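PDB 3EU8: putative glucoamylase from Bacteroides fragilis NCTC 9343, which is of uncertain function but is probably a secreted glycoside hydrolase resembling glucoamylases, which release glucose from the ends of alpha-glucan chains. Local coordinates for residues D171-R176 with H218-A223; L183-S188 with F197-Y202; E204-Y209 with E227-N232. One frame throughout, in Å; residues are numbered along the deposited sequence.

Interaction 1. Residues D171-R176 with H218-A223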
loop_
_atom_site.group_PDB
_atom_site.type_symbol
_atom_site.label_atom_id
_atom_site.label_comp_id
_atom_site.label_asym_id
_atom_site.label_seq_id
_atom_site.Cartn_x
_atom_site.Cartn_y
_atom_site.Cartn_z
ATOM N N ASP A 171 18.145 -4.018 9.369
ATOM C CA ASP A 171 19.439 -3.353 9.126
ATOM C C ASP A 171 19.395 -2.531 7.840
ATOM O O ASP A 171 19.889 -2.970 6.797
ATOM C CB ASP A 171 20.562 -4.408 9.081
ATOM C CG ASP A 171 21.962 -3.789 9.135
ATOM O OD1 ASP A 171 22.086 -2.592 8.905
ATOM O OD2 ASP A 171 22.943 -4.495 9.425
ATOM N N TRP A 172 18.745 -1.372 7.902
ATOM C CA TRP A 172 18.535 -0.513 6.728
ATOM C C TRP A 172 19.895 -0.089 6.147
ATOM O O TRP A 172 20.119 -0.018 4.942
ATOM C CB TRP A 172 17.733 0.744 7.121
ATOM C CG TRP A 172 16.418 0.471 7.826
ATOM C CD1 TRP A 172 16.217 0.402 9.153
ATOM C CD2 TRP A 172 15.142 0.217 7.214
ATOM N NE1 TRP A 172 14.905 0.129 9.425
ATOM C CE2 TRP A 172 14.220 0.027 8.245
ATOM C CE3 TRP A 172 14.692 0.139 5.879
ATOM C CZ2 TRP A 172 12.864 -0.234 8.001
ATOM C CZ3 TRP A 172 13.365 -0.078 5.635
ATOM C CH2 TRP A 172 12.464 -0.288 6.692
ATOM N N ASN A 173 20.815 0.200 7.045
ATOM C CA ASN A 173 22.157 0.609 6.646
ATOM C C ASN A 173 22.914 -0.470 5.823
ATOM O O ASN A 173 23.615 -0.143 4.888
ATOM C CB ASN A 173 22.911 0.967 7.905
ATOM C CG ASN A 173 23.931 1.972 7.685
ATOM O OD1 ASN A 173 23.624 3.124 7.346
ATOM N ND2 ASN A 173 25.192 1.585 7.922
ATOM N N TRP A 174 22.713 -1.757 6.127
ATOM C CA TRP A 174 23.216 -2.841 5.251
ATOM C C TRP A 174 22.898 -2.635 3.774
ATOM O O TRP A 174 23.777 -2.848 2.891
ATOM C CB TRP A 174 22.678 -4.214 5.645
ATOM C CG TRP A 174 23.136 -5.341 4.656
ATOM C CD1 TRP A 174 22.414 -5.847 3.605
ATOM C CD2 TRP A 174 24.411 -6.032 4.624
ATOM N NE1 TRP A 174 23.145 -6.801 2.941
ATOM C CE2 TRP A 174 24.366 -6.944 3.543
ATOM C CE3 TRP A 174 25.571 -5.993 5.424
ATOM C CZ2 TRP A 174 25.439 -7.797 3.223
ATOM C CZ3 TRP A 174 26.652 -6.855 5.102
ATOM C CH2 TRP A 174 26.564 -7.745 4.009
ATOM N N TYR A 175 21.656 -2.196 3.504
ATOM C CA TYR A 175 21.130 -2.059 2.126
ATOM C C TYR A 175 21.656 -0.835 1.394
ATOM O O TYR A 175 21.231 -0.548 0.270
ATOM C CB TYR A 175 19.589 -2.148 2.129
ATOM C CG TYR A 175 19.074 -3.579 2.406
ATOM C CD1 TYR A 175 19.079 -4.109 3.691
ATOM C CD2 TYR A 175 18.634 -4.400 1.365
ATOM C CE1 TYR A 175 18.605 -5.391 3.948
ATOM C CE2 TYR A 175 18.196 -5.672 1.602
ATOM C CZ TYR A 175 18.178 -6.179 2.892
ATOM O OH TYR A 175 17.767 -7.477 3.128
ATOM N N ARG A 176 22.614 -0.125 2.008
ATOM C CA ARG A 176 23.372 0.918 1.299
ATOM C C ARG A 176 24.511 0.383 0.435
ATOM O O ARG A 176 25.169 1.161 -0.243
ATOM C CB ARG A 176 23.958 1.932 2.263
ATOM C CG ARG A 176 22.990 2.960 2.759
ATOM C CD ARG A 176 23.528 3.562 4.046
ATOM N NE ARG A 176 24.425 4.645 3.738
ATOM C CZ ARG A 176 25.197 5.251 4.613
ATOM N NH1 ARG A 176 25.234 4.848 5.873
ATOM N NH2 ARG A 176 25.956 6.268 4.205
ATOM N N HIS A 218 19.742 0.981 13.189
ATOM C CA HIS A 218 20.537 0.819 11.959
ATOM C C HIS A 218 20.078 1.839 10.891
ATOM O O HIS A 218 19.938 1.492 9.697
ATOM C CB HIS A 218 20.450 -0.631 11.430
ATOM C CG HIS A 218 20.860 -1.667 12.432
ATOM N ND1 HIS A 218 22.150 -1.761 12.921
ATOM C CD2 HIS A 218 20.151 -2.650 13.044
ATOM C CE1 HIS A 218 22.219 -2.752 13.798
ATOM N NE2 HIS A 218 21.018 -3.302 13.901
ATOM N N GLY A 219 19.857 3.074 11.356
ATOM C CA GLY A 219 19.381 4.191 10.563
ATOM C C GLY A 219 20.486 4.757 9.688
ATOM O O GLY A 219 21.650 4.480 9.923
ATOM N N VAL A 220 20.093 5.524 8.676
ATOM C CA VAL A 220 20.989 6.055 7.650
ATOM C C VAL A 220 21.073 7.560 7.789
ATOM O O VAL A 220 20.169 8.177 8.364
ATOM C CB VAL A 220 20.479 5.671 6.211
ATOM C CG1 VAL A 220 20.313 4.169 6.086
ATOM C CG2 VAL A 220 19.158 6.402 5.844
ATOM N N PRO A 221 22.173 8.170 7.290
ATOM C CA PRO A 221 22.251 9.611 7.306
ATOM C C PRO A 221 21.291 10.246 6.304
ATOM O O PRO A 221 20.893 9.596 5.302
ATOM C CB PRO A 221 23.703 9.913 6.932
ATOM C CG PRO A 221 24.333 8.697 6.541
ATOM C CD PRO A 221 23.381 7.552 6.722
ATOM N N ALA A 222 20.953 11.508 6.560
ATOM C CA ALA A 222 20.089 12.292 5.700
ATOM C C ALA A 222 20.573 12.272 4.237
ATOM O O ALA A 222 19.751 12.280 3.330
ATOM C CB ALA A 222 19.937 13.766 6.275
ATOM N N ALA A 223 21.892 12.209 4.017
ATOM C CA ALA A 223 22.488 12.160 2.664
ATOM C C ALA A 223 21.933 11.031 1.805
ATOM O O ALA A 223 21.891 11.147 0.587
ATOM C CB ALA A 223 24.010 11.995 2.740
#
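The first torsion of D171 (-168°) swings its carboxylate away from the backbone N, while that of H218 (-56°) tucks the imidazole back beside its own N. The two side chains cross at about a right angle. The carboxylate lies over one face of the imidazole, off-centre, with the planes 29° apart, and D171 OD1 sits 3.6 Å from H218 CB. D171 OD1 also makes an Asx motif, accepting from W174 N at 3.0 Å, above the carboxylate plane, where the chain enters the short 3-10 turn 174-176. D171-N173 and R176 pack against the loop 218-221, which leads into helix 222-229 of what is probably an alpha/alpha-barrel fold, as in six-hairpin glycosidases. One hydrogen bond joins the backbones, from N173 N to H218 O at 3.1 Å. H218 O also faces the rim of the W172 indole. That ring is buried among side chains of helices 132-149 and 206-214. V220 CG1 packs 3.9 Å from R176 CD and also touches N173 OD1. The R176 chain bends at chi3. R176 NE donates to Q180 O, and R176 NH1 to N173 OD1 at 2.8 Å, with that oxygen close to the guanidinium plane; a third bond, from R176 NH2 to N181 OD1, is weak. P221 covers one face of this group, with its CD 3.4 Å from R176 NH1.

Interaction 2. Residues L183-S188 with F197-Y202; sequences LYWHWS and FPVHGY
Y184 and P198 face each other as a non-hydrogen-bonded antiparallel pair, their CA atoms 4.3 Å apart, flanked by hydrogen bonds from V199 N to L183 O (2.9 Å) and from W185 N to F197 O (3.1 Å). Y184 and P198 also meet through their side chains, which lie side by side. P198 CB sits over one face of the Y184 ring in a CH-pi contact, 4.2 Å from the ring centroid. W185 (chi1 -167°) and F197 (chi1 -155°) both carry their rings away from their backbone N, and the rings run out in the same direction. They meet as an offset edge-to-face pair with planes at 85°; the tryptophan edge is turned to the phenylalanine face, and W185 CE3 comes 3.6 Å from F197 CD1. V199 CG2 touches W185 CE3 at 3.8 Å. A water also links the segments, accepting from F197 N at 2.8 Å and bonding to H186 ND1 at 3.0 Å. The arrangement is an isolated antiparallel bridge closing the loop 185-197, within the long connection that precedes helix 206-214 in this mainly helical fold.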
loop_
_atom_site.group_PDB
_atom_site.type_symbol
_atom_site.label_atom_id
_atom_site.label_comp_id
_atom_site.label_asym_id
_atom_site.label_seq_id
_atom_site.Cartn_x
_atom_site.Cartn_y
_atom_site.Cartn_z
ATOM N N LEU A 183 19.609 3.736 -1.137
ATOM C CA LEU A 183 19.147 2.404 -0.737
ATOM C C LEU A 183 18.904 1.517 -1.962
ATOM O O LEU A 183 18.309 1.957 -2.951
ATOM C CB LEU A 183 17.876 2.493 0.119
ATOM C CG LEU A 183 18.097 3.140 1.479
ATOM C CD1 LEU A 183 16.778 3.484 2.143
ATOM C CD2 LEU A 183 18.984 2.300 2.416
ATOM N N TYR A 184 19.373 0.274 -1.869
ATOM C CA TYR A 184 19.083 -0.778 -2.831
ATOM C C TYR A 184 17.847 -1.577 -2.394
ATOM O O TYR A 184 17.644 -1.802 -1.214
ATOM C CB TYR A 184 20.274 -1.711 -2.974
ATOM C CG TYR A 184 21.352 -1.136 -3.811
ATOM C CD1 TYR A 184 22.123 -0.083 -3.328
ATOM C CD2 TYR A 184 21.565 -1.570 -5.113
ATOM C CE1 TYR A 184 23.090 0.497 -4.107
ATOM C CE2 TYR A 184 22.558 -1.013 -5.888
ATOM C CZ TYR A 184 23.314 0.034 -5.378
ATOM O OH TYR A 184 24.326 0.629 -6.118
ATOM N N TRP A 185 17.029 -1.940 -3.364
ATOM C CA TRP A 185 15.749 -2.594 -3.167
ATOM C C TRP A 185 15.939 -4.021 -2.590
ATOM O O TRP A 185 15.201 -4.441 -1.708
ATOM C CB TRP A 185 15.023 -2.641 -4.543
ATOM C CG TRP A 185 13.577 -2.983 -4.546
ATOM C CD1 TRP A 185 12.971 -4.082 -3.975
ATOM C CD2 TRP A 185 12.525 -2.228 -5.170
ATOM N NE1 TRP A 185 11.614 -4.048 -4.206
ATOM C CE2 TRP A 185 11.312 -2.923 -4.938
ATOM C CE3 TRP A 185 12.490 -1.031 -5.904
ATOM C CZ2 TRP A 185 10.061 -2.447 -5.404
ATOM C CZ3 TRP A 185 11.246 -0.559 -6.370
ATOM C CH2 TRP A 185 10.053 -1.265 -6.105
ATOM N N HIS A 186 16.941 -4.731 -3.098
ATOM C CA HIS A 186 17.128 -6.149 -2.822
ATOM C C HIS A 186 18.538 -6.467 -2.323
ATOM O O HIS A 186 19.483 -5.750 -2.651
ATOM C CB HIS A 186 16.930 -7.031 -4.078
ATOM C CG HIS A 186 15.805 -6.629 -4.980
ATOM N ND1 HIS A 186 15.988 -5.814 -6.082
ATOM C CD2 HIS A 186 14.498 -6.993 -4.992
ATOM C CE1 HIS A 186 14.833 -5.669 -6.712
ATOM N NE2 HIS A 186 13.906 -6.354 -6.056
ATOM N N TRP A 187 18.639 -7.562 -1.562
ATOM C CA TRP A 187 19.889 -8.244 -1.262
ATOM C C TRP A 187 19.620 -9.731 -1.096
ATOM O O TRP A 187 18.670 -10.124 -0.433
ATOM C CB TRP A 187 20.557 -7.708 0.001
ATOM C CG TRP A 187 21.791 -8.476 0.367
ATOM C CD1 TRP A 187 23.023 -8.356 -0.197
ATOM C CD2 TRP A 187 21.908 -9.500 1.375
ATOM N NE1 TRP A 187 23.896 -9.252 0.390
ATOM C CE2 TRP A 187 23.239 -9.965 1.349
ATOM C CE3 TRP A 187 21.006 -10.085 2.275
ATOM C CZ2 TRP A 187 23.705 -10.973 2.210
ATOM C CZ3 TRP A 187 21.469 -11.081 3.125
ATOM C CH2 TRP A 187 22.813 -11.503 3.098
ATOM N N SER A 188 20.483 -10.551 -1.689
ATOM C CA SER A 188 20.426 -12.024 -1.581
ATOM C C SER A 188 21.695 -12.634 -0.948
ATOM O O SER A 188 22.829 -12.251 -1.301
ATOM C CB SER A 188 20.228 -12.610 -2.991
ATOM O OG SER A 188 20.352 -14.006 -2.976
ATOM N N PHE A 197 19.326 -2.597 -7.928
ATOM C CA PHE A 197 18.271 -1.627 -8.146
ATOM C C PHE A 197 18.357 -0.527 -7.099
ATOM O O PHE A 197 17.655 -0.580 -6.093
ATOM C CB PHE A 197 16.919 -2.369 -8.097
ATOM C CG PHE A 197 15.816 -1.687 -8.863
ATOM C CD1 PHE A 197 15.120 -0.606 -8.307
ATOM C CD2 PHE A 197 15.471 -2.124 -10.146
ATOM C CE1 PHE A 197 14.096 0.036 -9.018
ATOM C CE2 PHE A 197 14.451 -1.489 -10.869
ATOM C CZ PHE A 197 13.758 -0.411 -10.296
ATOM N N PRO A 198 19.236 0.476 -7.310
ATOM C CA PRO A 198 19.169 1.627 -6.381
ATOM C C PRO A 198 17.861 2.377 -6.587
ATOM O O PRO A 198 17.408 2.505 -7.712
ATOM C CB PRO A 198 20.390 2.499 -6.761
ATOM C CG PRO A 198 20.781 2.085 -8.136
ATOM C CD PRO A 198 20.259 0.661 -8.359
ATOM N N VAL A 199 17.269 2.876 -5.508
ATOM C CA VAL A 199 15.934 3.408 -5.562
ATOM C C VAL A 199 15.954 4.937 -5.551
ATOM O O VAL A 199 16.298 5.545 -4.527
ATOM C CB VAL A 199 15.078 2.861 -4.378
ATOM C CG1 VAL A 199 13.680 3.454 -4.417
ATOM C CG2 VAL A 199 15.043 1.356 -4.438
ATOM N N HIS A 200 15.557 5.520 -6.685
ATOM C CA HIS A 200 15.462 6.957 -6.887
ATOM C C HIS A 200 13.994 7.324 -7.074
ATOM O O HIS A 200 13.254 6.567 -7.694
ATOM C CB HIS A 200 16.251 7.394 -8.150
ATOM C CG HIS A 200 17.653 6.864 -8.229
ATOM N ND1 HIS A 200 18.645 7.243 -7.346
ATOM C CD2 HIS A 200 18.250 6.065 -9.142
ATOM C CE1 HIS A 200 19.776 6.644 -7.679
ATOM N NE2 HIS A 200 19.559 5.917 -8.759
ATOM N N GLY A 201 13.587 8.503 -6.586
ATOM C CA GLY A 201 12.189 8.951 -6.710
ATOM C C GLY A 201 11.932 9.763 -7.970
ATOM O O GLY A 201 12.882 10.028 -8.734
ATOM N N TYR A 202 10.669 10.145 -8.220
ATOM C CA TYR A 202 9.524 9.759 -7.396
ATOM C C TYR A 202 8.904 8.424 -7.868
ATOM O O TYR A 202 8.777 8.168 -9.054
ATOM C CB TYR A 202 8.446 10.869 -7.328
ATOM C CG TYR A 202 7.331 10.477 -6.378
ATOM C CD1 TYR A 202 7.480 10.644 -5.002
ATOM C CD2 TYR A 202 6.144 9.882 -6.845
ATOM C CE1 TYR A 202 6.516 10.240 -4.123
ATOM C CE2 TYR A 202 5.132 9.474 -5.951
ATOM C CZ TYR A 202 5.342 9.635 -4.581
ATOM O OH TYR A 202 4.396 9.234 -3.643
HETATM O O HOH W 1 18.597 -4.305 -5.788
#

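Interaction 3. Residues E204-Y209 with E227-N232; sequences ECLIMY and EGWAQN. With EDO (1,2-ethanediol), chain J.
W229 makes a buried, apolar contact with C205, L206 and Y209, packing the last turn of helix 222-229 against the first turn of helix 206-214. No hydrogen bond joins the two segments. The W229 indole does most of the touching. Its chi1 of 173° carries the ring away from its own backbone N and out over the helix start. L206 lies across one face of the indole: its CA is 4.2 Å from the centroid of the six-membered ring, in a CH-pi contact. Further along, L206 CD1 rests 3.7 Å from W229 NE1. C205 reaches the far end of the ring, with CB 3.9 Å from W229 CZ3. Y209 meets the base of the same side chain. W229 CB stands over the centre of the Y209 ring, 3.6 Å from its centroid, in a second CH-pi contact. The two aromatic systems are inclined at 47°, and Y209 CE2 approaches W229 CE3 to 3.6 Å. The two helices follow one another in the chain, joined by a short connection. The family belongs to the six-hairpin clan, whose members have alpha/alpha-barrel folds, and this contact joins two short helices of what is probably such a fold. The Y225 ring, one turn earlier in helix 222-229, also meets the W229 ring, with the planes nearly parallel. The hydroxyl of Y209 is satisfied outside the two segments, by V199 O and L183 N. E204 turns the other way, and its carboxylate grips a molecule of 1,2-ethanediol, probably from the crystallisation liquor. Each carboxylate oxygen takes one hydroxyl: EDO O2 donates to E204 OE1 at 2.6 Å, and EDO O1 to E204 OE2 at 3.0 Å.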
loop_
_atom_site.group_PDB
_atom_site.type_symbol
_atom_site.label_atom_id
_atom_site.label_comp_id
_atom_site.label_asym_id
_atom_site.label_seq_id
_atom_site.Cartn_x
_atom_site.Cartn_y
_atom_site.Cartn_z
ATOM N N GLU A 204 6.634 4.761 -5.651
ATOM C CA GLU A 204 5.863 4.361 -4.443
ATOM C C GLU A 204 6.692 4.159 -3.170
ATOM O O GLU A 204 6.142 3.822 -2.128
ATOM C CB GLU A 204 5.092 3.063 -4.727
ATOM C CG GLU A 204 5.955 1.817 -4.726
ATOM C CD GLU A 204 6.571 1.475 -6.100
ATOM O OE1 GLU A 204 6.847 2.355 -6.941
ATOM O OE2 GLU A 204 6.784 0.290 -6.313
ATOM N N CYS A 205 8.007 4.368 -3.247
ATOM C CA CYS A 205 8.947 3.924 -2.195
ATOM C C CYS A 205 9.374 4.916 -1.133
ATOM O O CYS A 205 10.347 4.643 -0.444
ATOM C CB CYS A 205 10.217 3.372 -2.876
ATOM S SG CYS A 205 9.870 2.020 -4.005
ATOM N N LEU A 206 8.721 6.090 -1.032
ATOM C CA LEU A 206 9.160 7.131 -0.093
ATOM C C LEU A 206 9.289 6.629 1.349
ATOM O O LEU A 206 10.252 6.971 2.079
ATOM C CB LEU A 206 8.216 8.331 -0.138
ATOM C CG LEU A 206 8.472 9.540 0.792
ATOM C CD1 LEU A 206 9.866 10.125 0.638
ATOM C CD2 LEU A 206 7.416 10.626 0.538
ATOM N N ILE A 207 8.303 5.839 1.773
ATOM C CA ILE A 207 8.226 5.398 3.169
ATOM C C ILE A 207 9.470 4.595 3.542
ATOM O O ILE A 207 9.900 4.641 4.683
ATOM C CB ILE A 207 6.889 4.617 3.487
ATOM C CG1 ILE A 207 6.569 4.642 4.993
ATOM C CG2 ILE A 207 6.903 3.178 2.940
ATOM C CD1 ILE A 207 6.342 6.093 5.538
HETATM N N MSE A 208 10.055 3.887 2.572
HETATM C CA MSE A 208 11.341 3.180 2.794
HETATM C C MSE A 208 12.458 4.091 3.297
HETATM O O MSE A 208 13.155 3.750 4.247
HETATM C CB MSE A 208 11.846 2.527 1.490
HETATM C CG MSE A 208 13.094 1.646 1.703
HETATM SE SE MSE A 208 13.678 0.751 0.139
HETATM C CE MSE A 208 14.281 2.392 -0.884
ATOM N N TYR A 209 12.642 5.218 2.608
ATOM C CA TYR A 209 13.643 6.219 2.986
ATOM C C TYR A 209 13.349 6.826 4.337
ATOM O O TYR A 209 14.263 6.968 5.158
ATOM C CB TYR A 209 13.812 7.304 1.895
ATOM C CG TYR A 209 14.735 6.836 0.790
ATOM C CD1 TYR A 209 16.118 7.028 0.872
ATOM C CD2 TYR A 209 14.229 6.173 -0.325
ATOM C CE1 TYR A 209 17.005 6.566 -0.155
ATOM C CE2 TYR A 209 15.084 5.709 -1.335
ATOM C CZ TYR A 209 16.473 5.920 -1.241
ATOM O OH TYR A 209 17.269 5.452 -2.233
ATOM N N GLU A 227 20.676 12.620 -1.673
ATOM C CA GLU A 227 21.412 12.161 -2.835
ATOM C C GLU A 227 20.760 10.962 -3.529
ATOM O O GLU A 227 20.696 10.922 -4.737
ATOM C CB GLU A 227 22.841 11.788 -2.429
ATOM C CG GLU A 227 23.647 12.981 -1.812
ATOM C CD GLU A 227 25.118 12.637 -1.484
ATOM O OE1 GLU A 227 25.708 11.679 -2.088
ATOM O OE2 GLU A 227 25.672 13.347 -0.611
ATOM N N GLY A 228 20.268 9.991 -2.769
ATOM C CA GLY A 228 19.758 8.739 -3.351
ATOM C C GLY A 228 18.335 8.839 -3.879
ATOM O O GLY A 228 18.076 8.642 -5.068
ATOM N N TRP A 229 17.400 9.146 -2.985
ATOM C CA TRP A 229 15.973 9.306 -3.355
ATOM C C TRP A 229 15.737 10.535 -4.246
ATOM O O TRP A 229 15.166 10.419 -5.332
ATOM C CB TRP A 229 15.099 9.372 -2.087
ATOM C CG TRP A 229 13.643 9.707 -2.333
ATOM C CD1 TRP A 229 13.014 10.902 -2.111
ATOM C CD2 TRP A 229 12.655 8.837 -2.872
ATOM N NE1 TRP A 229 11.688 10.817 -2.452
ATOM C CE2 TRP A 229 11.446 9.557 -2.932
ATOM C CE3 TRP A 229 12.669 7.500 -3.295
ATOM C CZ2 TRP A 229 10.275 8.986 -3.387
ATOM C CZ3 TRP A 229 11.511 6.954 -3.760
ATOM C CH2 TRP A 229 10.336 7.678 -3.800
ATOM N N ALA A 230 16.222 11.698 -3.795
ATOM C CA ALA A 230 15.903 13.003 -4.384
ATOM C C ALA A 230 16.917 13.438 -5.453
ATOM O O ALA A 230 16.674 14.403 -6.169
ATOM C CB ALA A 230 15.809 14.058 -3.256
ATOM N N GLN A 231 18.046 12.727 -5.550
ATOM C CA GLN A 231 19.143 13.023 -6.462
ATOM C C GLN A 231 19.465 14.508 -6.548
ATOM O O GLN A 231 19.468 15.119 -7.634
ATOM C CB GLN A 231 18.875 12.423 -7.821
ATOM C CG GLN A 231 18.793 10.924 -7.712
ATOM C CD GLN A 231 18.663 10.263 -9.034
ATOM O OE1 GLN A 231 17.642 10.401 -9.698
ATOM N NE2 GLN A 231 19.695 9.504 -9.427
ATOM N N ASN A 232 19.756 15.050 -5.366
ATOM C CA ASN A 232 20.189 16.423 -5.195
ATOM C C ASN A 232 19.232 17.461 -5.766
ATOM O O ASN A 232 19.663 18.500 -6.240
ATOM C CB ASN A 232 21.609 16.574 -5.790
ATOM C CG ASN A 232 22.585 15.528 -5.237
ATOM O OD1 ASN A 232 22.888 15.526 -4.054
ATOM N ND2 ASN A 232 23.047 14.634 -6.088
HETATM C C1 EDO J . 8.275 -0.816 -9.350
HETATM O O1 EDO J . 6.883 -0.526 -9.176
HETATM C C2 EDO J . 9.058 0.485 -9.451
HETATM O O2 EDO J . 8.260 1.598 -9.019
#

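After helix 154-169 the chain enters segment 171-176, the first half of interaction 1. It then reaches 183-188, which pairs with 197-202 in interaction 2 and closes a short loop. Interaction 1 closes later, at 218-223, so its span encloses interaction 2. Interaction 3 opens at 204-209 and ends at 227-232. It therefore crosses interaction 1 and follows interaction 2 in series. The contacts also touch directly. Y175 O meets Y184 N between interactions 1 and 2. H200 ND1 meets G228 O between interactions 2 and 3. Together they tie the loop after helix 154-169 and the connection before helix 206-214 to helices 206-214 and 222-229.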